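Local structure of choline binding protein A (Lactobacillus salivarius str. Ren, 5GT1) at residues 56-68 against 129-141. The protein probably takes part in adhesion to intestinal cells as a surface choline-binding protein; the part here is its zinc-binding M23 peptidase-family domain, which may cleave peptidoglycan. Sequence-based numbering, arbitrary orientation.
Sequences FHDGLDFGSIDHP and GYRDTSHLHLGIT. With ZN (zinc ion), chain B.
H57 and D61 on one strand and H137 on its neighbour grip a single zinc ion, each bond, from H57 NE2, D61 OD1 and H137 ND1 to the zinc, measuring 2.1 Å. Three waters complete six ligands, and one of them also lies in the ring plane of H135, 2.9 Å from its NE2. The ring of H137 swings to the metal with CG anti to the backbone N (chi1 170°), and its other nitrogen, NE2, donates to a water held by D58 O, so metal and water together hold the ring's rotation. H57 ND1 is hydrogen-bonded to L42 O, a second-shell contact that orients the ring. Two histidines and an aspartate, with H135 two residues before H137, match the HxxxD and HxH signatures of M23 metallopeptidases. Beneath the metal, strands 60-63 and 135-141 run antiparallel at 160°; L60 with L138 and F62 with L136 are hydrogen-bonded pairs, F62 N lying 2.7 Å from L136 O. Past the end of strand 60-63, a bend at chi3 (53°) turns the R131 guanidinium so that NH2 donates to H67 O at 2.7 Å, the acceptor in the guanidinium plane, while S64 CA sits over one face; NH2 also bonds G69 O. With an alanine here, H67 O would probably lose its R131 donors, leaving residues 64-68 less firmly tied. On the face away from zinc, F62 lies alongside two leucines, CD2 4.1 Å from L136 CD2 and CE2 equally far from L138 CB.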
ATOM      1  N   PHE A  56     -15.171   5.760  -3.748  1.00 19.92           N
ATOM      2  CA  PHE A  56     -13.783   5.765  -4.212  1.00 18.61           C
ATOM      3  C   PHE A  56     -12.869   5.060  -3.222  1.00 18.40           C
ATOM      4  O   PHE A  56     -12.918   5.325  -2.010  1.00 18.53           O
ATOM      5  CB  PHE A  56     -13.295   7.195  -4.430  1.00 18.48           C
ATOM      6  CG  PHE A  56     -11.864   7.289  -4.897  1.00 18.38           C
ATOM      7  CD1 PHE A  56     -11.510   6.890  -6.183  1.00 18.98           C
ATOM      8  CD2 PHE A  56     -10.867   7.783  -4.054  1.00 18.43           C
ATOM      9  CE1 PHE A  56     -10.191   6.973  -6.620  1.00 18.88           C
ATOM     10  CE2 PHE A  56      -9.548   7.877  -4.490  1.00 18.25           C
ATOM     11  CZ  PHE A  56      -9.215   7.474  -5.777  1.00 18.67           C
ATOM     12  N   HIS A  57     -12.035   4.163  -3.746  1.00 16.80           N
ATOM     13  CA  HIS A  57     -11.032   3.462  -2.944  1.00 15.78           C
ATOM     14  C   HIS A  57      -9.671   3.946  -3.382  1.00 15.22           C
ATOM     15  O   HIS A  57      -9.278   3.735  -4.540  1.00 15.05           O
ATOM     16  CB  HIS A  57     -11.177   1.958  -3.148  1.00 15.11           C
ATOM     17  CG  HIS A  57     -10.279   1.124  -2.258  1.00 15.49           C
ATOM     18  ND1 HIS A  57      -9.707  -0.027  -2.682  1.00 14.74           N
ATOM     19  CD2 HIS A  57      -9.836   1.327  -0.940  1.00 15.36           C
ATOM     20  CE1 HIS A  57      -8.951  -0.542  -1.680  1.00 15.41           C
ATOM     21  NE2 HIS A  57      -9.033   0.286  -0.619  1.00 14.58           N
ATOM     22  N   ASP A  58      -8.935   4.582  -2.469  1.00 14.27           N
ATOM     23  CA  ASP A  58      -7.670   5.251  -2.807  1.00 14.41           C
ATOM     24  C   ASP A  58      -6.446   4.319  -2.775  1.00 13.73           C
ATOM     25  O   ASP A  58      -5.308   4.787  -2.729  1.00 13.72           O
ATOM     26  CB  ASP A  58      -7.427   6.486  -1.896  1.00 15.29           C
ATOM     27  CG  ASP A  58      -7.125   6.120  -0.434  1.00 16.43           C
ATOM     28  OD1 ASP A  58      -7.430   4.987   0.016  1.00 16.86           O
ATOM     29  OD2 ASP A  58      -6.564   6.982   0.280  1.00 17.70           O
ATOM     30  N   GLY A  59      -6.675   3.013  -2.777  1.00 12.77           N
ATOM     31  CA  GLY A  59      -5.559   2.081  -2.694  1.00 12.37           C
ATOM     32  C   GLY A  59      -5.987   0.723  -3.166  1.00 12.02           C
ATOM     33  O   GLY A  59      -7.035   0.589  -3.802  1.00 12.53           O
ATOM     34  N   LEU A  60      -5.166  -0.278  -2.853  1.00 11.52           N
ATOM     35  CA  LEU A  60      -5.414  -1.660  -3.237  1.00 11.32           C
ATOM     36  C   LEU A  60      -5.337  -2.519  -1.978  1.00 11.45           C
ATOM     37  O   LEU A  60      -4.344  -2.463  -1.256  1.00 10.50           O
ATOM     38  CB  LEU A  60      -4.355  -2.105  -4.246  1.00 11.41           C
ATOM     39  CG  LEU A  60      -4.497  -3.532  -4.822  1.00 11.76           C
ATOM     40  CD1 LEU A  60      -5.822  -3.700  -5.559  1.00 11.97           C
ATOM     41  CD2 LEU A  60      -3.317  -3.852  -5.737  1.00 11.95           C
ATOM     42  N   ASP A  61      -6.388  -3.292  -1.722  1.00 11.29           N
ATOM     43  CA  ASP A  61      -6.433  -4.155  -0.544  1.00 11.87           C
ATOM     44  C   ASP A  61      -5.974  -5.582  -0.852  1.00 12.04           C
ATOM     45  O   ASP A  61      -6.454  -6.210  -1.802  1.00 12.59           O
ATOM     46  CB  ASP A  61      -7.852  -4.244  -0.007  1.00 12.62           C
ATOM     47  CG  ASP A  61      -8.341  -2.940   0.596  1.00 13.85           C
ATOM     48  OD1 ASP A  61      -7.529  -2.022   0.830  1.00 13.44           O
ATOM     49  OD2 ASP A  61      -9.557  -2.868   0.860  1.00 14.98           O
ATOM     50  N   PHE A  62      -5.074  -6.102  -0.026  1.00 11.40           N
ATOM     51  CA  PHE A  62      -4.613  -7.485  -0.140  1.00 11.71           C
ATOM     52  C   PHE A  62      -5.125  -8.210   1.098  1.00 11.97           C
ATOM     53  O   PHE A  62      -4.586  -8.002   2.183  1.00 11.66           O
ATOM     54  CB  PHE A  62      -3.075  -7.506  -0.140  1.00 11.32           C
ATOM     55  CG  PHE A  62      -2.446  -6.847  -1.353  1.00 11.23           C
ATOM     56  CD1 PHE A  62      -1.950  -7.633  -2.394  1.00 11.16           C
ATOM     57  CD2 PHE A  62      -2.319  -5.453  -1.436  1.00 11.17           C
ATOM     58  CE1 PHE A  62      -1.368  -7.045  -3.515  1.00 11.21           C
ATOM     59  CE2 PHE A  62      -1.719  -4.857  -2.551  1.00 11.24           C
ATOM     60  CZ  PHE A  62      -1.245  -5.663  -3.586  1.00 11.24           C
ATOM     61  N   GLY A  63      -6.181  -9.014   0.947  1.00 12.54           N
ATOM     62  CA  GLY A  63      -6.767  -9.730   2.090  1.00 12.62           C
ATOM     63  C   GLY A  63      -5.948 -10.930   2.506  1.00 12.87           C
ATOM     64  O   GLY A  63      -5.228 -11.516   1.691  1.00 12.44           O
ATOM     65  N   SER A  64      -6.041 -11.308   3.779  1.00 13.47           N
ATOM     66  CA  SER A  64      -5.321 -12.498   4.252  1.00 14.94           C
ATOM     67  C   SER A  64      -5.827 -13.771   3.559  1.00 15.08           C
ATOM     68  O   SER A  64      -5.108 -14.740   3.457  1.00 15.13           O
ATOM     69  CB  SER A  64      -5.433 -12.636   5.772  1.00 16.08           C
ATOM     70  OG  SER A  64      -6.794 -12.763   6.166  1.00 18.72           O
ATOM     71  N   ILE A  65      -7.069 -13.746   3.075  1.00 15.38           N
ATOM     72  CA  ILE A  65      -7.638 -14.897   2.346  1.00 15.97           C
ATOM     73  C   ILE A  65      -7.178 -14.940   0.887  1.00 15.17           C
ATOM     74  O   ILE A  65      -6.644 -15.960   0.423  1.00 15.83           O
ATOM     75  CB  ILE A  65      -9.179 -14.915   2.410  1.00 17.03           C
ATOM     76  CG1 ILE A  65      -9.644 -15.049   3.868  1.00 18.17           C
ATOM     77  CG2 ILE A  65      -9.734 -16.089   1.608  1.00 17.65           C
ATOM     78  CD1 ILE A  65     -11.067 -14.581   4.095  1.00 19.69           C
ATOM     79  N   ASP A  66      -7.395 -13.845   0.167  1.00 14.27           N
ATOM     80  CA  ASP A  66      -7.037 -13.760  -1.258  1.00 14.79           C
ATOM     81  C   ASP A  66      -5.524 -13.662  -1.521  1.00 14.94           C
ATOM     82  O   ASP A  66      -5.029 -14.148  -2.557  1.00 14.90           O
ATOM     83  CB  ASP A  66      -7.751 -12.576  -1.904  1.00 15.34           C
ATOM     84  CG  ASP A  66      -7.674 -11.324  -1.059  1.00 15.77           C
ATOM     85  OD1 ASP A  66      -6.861 -10.430  -1.369  1.00 16.38           O
ATOM     86  OD2 ASP A  66      -8.423 -11.238  -0.068  1.00 16.38           O
ATOM     87  N   HIS A  67      -4.791 -13.035  -0.592  1.00 13.66           N
ATOM     88  CA  HIS A  67      -3.329 -12.888  -0.720  1.00 13.55           C
ATOM     89  C   HIS A  67      -2.658 -13.306   0.554  1.00 14.30           C
ATOM     90  O   HIS A  67      -2.179 -12.451   1.319  1.00 13.84           O
ATOM     91  CB  HIS A  67      -2.950 -11.447  -1.090  1.00 12.93           C
ATOM     92  CG  HIS A  67      -3.391 -11.053  -2.472  1.00 12.33           C
ATOM     93  ND1 HIS A  67      -4.683 -10.787  -2.770  1.00 12.46           N
ATOM     94  CD2 HIS A  67      -2.680 -10.941  -3.654  1.00 12.21           C
ATOM     95  CE1 HIS A  67      -4.786 -10.498  -4.085  1.00 12.18           C
ATOM     96  NE2 HIS A  67      -3.560 -10.591  -4.623  1.00 12.19           N
ATOM     97  N   PRO A  68      -2.617 -14.634   0.810  1.00 14.94           N
ATOM     98  CA  PRO A  68      -2.109 -15.129   2.086  1.00 14.77           C
ATOM     99  C   PRO A  68      -0.622 -14.871   2.270  1.00 14.27           C
ATOM    100  O   PRO A  68       0.135 -14.746   1.300  1.00 13.32           O
ATOM    101  CB  PRO A  68      -2.421 -16.648   2.049  1.00 15.45           C
ATOM    102  CG  PRO A  68      -2.590 -16.977   0.600  1.00 15.71           C
ATOM    103  CD  PRO A  68      -3.118 -15.730  -0.055  1.00 15.26           C
ATOM    104  N   GLY A 129       6.838  -5.342   7.657  1.00 12.92           N
ATOM    105  CA  GLY A 129       6.301  -5.814   8.913  1.00 12.91           C
ATOM    106  C   GLY A 129       5.453  -7.030   8.652  1.00 12.96           C
ATOM    107  O   GLY A 129       5.499  -7.595   7.543  1.00 13.14           O
ATOM    108  N   TYR A 130       4.669  -7.425   9.660  1.00 12.47           N
ATOM    109  CA  TYR A 130       3.890  -8.668   9.612  1.00 12.44           C
ATOM    110  C   TYR A 130       2.404  -8.357   9.720  1.00 12.54           C
ATOM    111  O   TYR A 130       1.974  -7.695  10.656  1.00 13.16           O
ATOM    112  CB  TYR A 130       4.359  -9.636  10.720  1.00 12.37           C
ATOM    113  CG  TYR A 130       5.766 -10.082  10.439  1.00 12.61           C
ATOM    114  CD1 TYR A 130       6.001 -11.247   9.730  1.00 12.19           C
ATOM    115  CD2 TYR A 130       6.866  -9.271  10.794  1.00 12.72           C
ATOM    116  CE1 TYR A 130       7.295 -11.644   9.406  1.00 12.52           C
ATOM    117  CE2 TYR A 130       8.166  -9.661  10.473  1.00 13.01           C
ATOM    118  CZ  TYR A 130       8.362 -10.845   9.786  1.00 12.74           C
ATOM    119  OH  TYR A 130       9.633 -11.237   9.464  1.00 13.39           O
ATOM    120  N   ARG A 131       1.633  -8.816   8.741  1.00 13.03           N
ATOM    121  CA  ARG A 131       0.192  -8.579   8.737  1.00 13.70           C
ATOM    122  C   ARG A 131      -0.466  -9.537   9.725  1.00 14.39           C
ATOM    123  O   ARG A 131      -0.326 -10.752   9.613  1.00 14.38           O
ATOM    124  CB  ARG A 131      -0.411  -8.789   7.335  1.00 13.55           C
ATOM    125  CG  ARG A 131      -1.922  -8.585   7.266  1.00 13.02           C
ATOM    126  CD  ARG A 131      -2.487  -8.960   5.889  1.00 13.42           C
ATOM    127  NE  ARG A 131      -2.097 -10.314   5.466  1.00 13.26           N
ATOM    128  CZ  ARG A 131      -2.235 -10.805   4.232  1.00 13.66           C
ATOM    129  NH1 ARG A 131      -2.778 -10.080   3.253  1.00 13.05           N
ATOM    130  NH2 ARG A 131      -1.828 -12.041   3.970  1.00 13.32           N
ATOM    131  N   ASP A 132      -1.204  -8.988  10.670  1.00 16.15           N
ATOM    132  CA  ASP A 132      -1.970  -9.839  11.572  1.00 17.93           C
ATOM    133  C   ASP A 132      -3.440  -9.429  11.596  1.00 18.70           C
ATOM    134  O   ASP A 132      -4.186  -9.847  12.477  1.00 19.13           O
ATOM    135  CB  ASP A 132      -1.368  -9.818  12.982  1.00 19.65           C
ATOM    136  CG  ASP A 132      -1.384  -8.439  13.606  1.00 21.95           C
ATOM    137  OD1 ASP A 132      -1.216  -8.364  14.847  1.00 24.64           O
ATOM    138  OD2 ASP A 132      -1.558  -7.429  12.880  1.00 21.60           O
ATOM    139  N   THR A 133      -3.844  -8.607  10.631  1.00 16.83           N
ATOM    140  CA  THR A 133      -5.234  -8.212  10.487  1.00 16.64           C
ATOM    141  C   THR A 133      -5.775  -8.870   9.219  1.00 16.90           C
ATOM    142  O   THR A 133      -5.061  -9.614   8.550  1.00 16.99           O
ATOM    143  CB  THR A 133      -5.390  -6.684  10.355  1.00 16.06           C
ATOM    144  OG1 THR A 133      -4.818  -6.257   9.115  1.00 15.10           O
ATOM    145  CG2 THR A 133      -4.730  -5.931  11.529  1.00 16.16           C
ATOM    146  N   SER A 134      -7.018  -8.560   8.864  1.00 16.86           N
ATOM    147  CA  SER A 134      -7.616  -9.179   7.690  1.00 17.14           C
ATOM    148  C   SER A 134      -7.037  -8.685   6.359  1.00 16.69           C
ATOM    149  O   SER A 134      -7.256  -9.325   5.335  1.00 15.71           O
ATOM    150  CB  SER A 134      -9.127  -8.968   7.697  1.00 18.18           C
ATOM    151  OG  SER A 134      -9.406  -7.590   7.563  1.00 19.69           O
ATOM    152  N   HIS A 135      -6.350  -7.538   6.350  1.00 15.96           N
ATOM    153  CA  HIS A 135      -5.788  -7.017   5.078  1.00 15.76           C
ATOM    154  C   HIS A 135      -4.736  -5.970   5.216  1.00 14.45           C
ATOM    155  O   HIS A 135      -4.634  -5.275   6.245  1.00 14.32           O
ATOM    156  CB  HIS A 135      -6.888  -6.472   4.158  1.00 17.49           C
ATOM    157  CG  HIS A 135      -7.509  -5.196   4.660  1.00 19.49           C
ATOM    158  ND1 HIS A 135      -8.257  -5.149   5.783  1.00 20.79           N
ATOM    159  CD2 HIS A 135      -7.461  -3.896   4.158  1.00 20.68           C
ATOM    160  CE1 HIS A 135      -8.674  -3.881   5.991  1.00 21.49           C
ATOM    161  NE2 HIS A 135      -8.187  -3.115   4.996  1.00 22.80           N
ATOM    162  N   LEU A 136      -3.926  -5.887   4.164  1.00 12.79           N
ATOM    163  CA  LEU A 136      -3.044  -4.774   3.923  1.00 11.54           C
ATOM    164  C   LEU A 136      -3.745  -3.885   2.911  1.00 11.23           C
ATOM    165  O   LEU A 136      -4.290  -4.380   1.925  1.00 11.18           O
ATOM    166  CB  LEU A 136      -1.724  -5.278   3.317  1.00 11.21           C
ATOM    167  CG  LEU A 136      -0.834  -4.233   2.619  1.00 11.21           C
ATOM    168  CD1 LEU A 136      -0.151  -3.344   3.652  1.00 11.16           C
ATOM    169  CD2 LEU A 136       0.203  -4.912   1.727  1.00 11.01           C
ATOM    170  N   HIS A 137      -3.733  -2.579   3.159  1.00 10.57           N
ATOM    171  CA  HIS A 137      -4.078  -1.590   2.141  1.00 10.47           C
ATOM    172  C   HIS A 137      -2.808  -0.886   1.715  1.00 10.77           C
ATOM    173  O   HIS A 137      -2.068  -0.324   2.551  1.00 10.99           O
ATOM    174  CB  HIS A 137      -5.127  -0.614   2.700  1.00 10.54           C
ATOM    175  CG  HIS A 137      -5.392   0.603   1.839  1.00 10.77           C
ATOM    176  ND1 HIS A 137      -6.600   0.845   1.274  1.00 10.99           N
ATOM    177  CD2 HIS A 137      -4.574   1.691   1.502  1.00 11.21           C
ATOM    178  CE1 HIS A 137      -6.550   2.016   0.595  1.00 11.62           C
ATOM    179  NE2 HIS A 137      -5.315   2.538   0.740  1.00 11.59           N
ATOM    180  N   LEU A 138      -2.542  -0.920   0.410  1.00 10.42           N
ATOM    181  CA  LEU A 138      -1.387  -0.245  -0.177  1.00 10.80           C
ATOM    182  C   LEU A 138      -1.860   0.968  -0.973  1.00 10.82           C
ATOM    183  O   LEU A 138      -2.748   0.843  -1.807  1.00 10.25           O
ATOM    184  CB  LEU A 138      -0.614  -1.198  -1.093  1.00 11.22           C
ATOM    185  CG  LEU A 138       0.563  -0.602  -1.882  1.00 11.81           C
ATOM    186  CD1 LEU A 138       1.709  -0.133  -0.977  1.00 12.17           C
ATOM    187  CD2 LEU A 138       1.067  -1.629  -2.895  1.00 12.61           C
ATOM    188  N   GLY A 139      -1.290   2.131  -0.681  1.00 10.66           N
ATOM    189  CA  GLY A 139      -1.600   3.353  -1.430  1.00 11.19           C
ATOM    190  C   GLY A 139      -0.332   3.891  -2.059  1.00 11.36           C
ATOM    191  O   GLY A 139       0.751   3.811  -1.466  1.00 11.30           O
ATOM    192  N   ILE A 140      -0.463   4.433  -3.267  1.00 12.06           N
ATOM    193  CA  ILE A 140       0.667   5.030  -3.967  1.00 12.95           C
ATOM    194  C   ILE A 140       0.272   6.407  -4.506  1.00 13.32           C
ATOM    195  O   ILE A 140      -0.786   6.546  -5.128  1.00 12.80           O
ATOM    196  CB  ILE A 140       1.189   4.128  -5.120  1.00 13.17           C
ATOM    197  CG1 ILE A 140       1.579   2.737  -4.580  1.00 13.40           C
ATOM    198  CG2 ILE A 140       2.409   4.784  -5.780  1.00 13.51           C
ATOM    199  CD1 ILE A 140       2.017   1.753  -5.657  1.00 14.28           C
ATOM    200  N   THR A 141       1.130   7.407  -4.277  1.00 14.29           N
ATOM    201  CA  THR A 141       0.872   8.775  -4.740  1.00 15.65           C
ATOM    202  C   THR A 141       2.179   9.422  -5.141  1.00 16.89           C
ATOM    203  O   THR A 141       3.231   9.105  -4.576  1.00 16.38           O
ATOM    204  CB  THR A 141       0.137   9.627  -3.655  1.00 16.10           C
ATOM    205  OG1 THR A 141      -0.098  10.962  -4.144  1.00 17.02           O
ATOM    206  CG2 THR A 141       0.952   9.725  -2.357  1.00 15.95           C
TER
HETATM  207 ZN    ZN B 601      -8.408  -0.148   1.368  1.00 18.46          ZN
HETATM  208  O   HOH W   1      -3.098   4.235  -4.310  1.00 11.63           O
HETATM  209  O   HOH W   2      -3.986   4.963   0.108  1.00 18.27           O
HETATM  210  O   HOH W   3     -10.640  -0.885   2.268  1.00 38.61           O
HETATM  211  O   HOH W   4      -9.143 -11.531   3.708  1.00 25.58           O
HETATM  212  O   HOH W   5      -8.419  -0.651   3.451  1.00 21.80           O
HETATM  213  O   HOH W   6      -9.378   1.705   2.294  1.00 20.57           O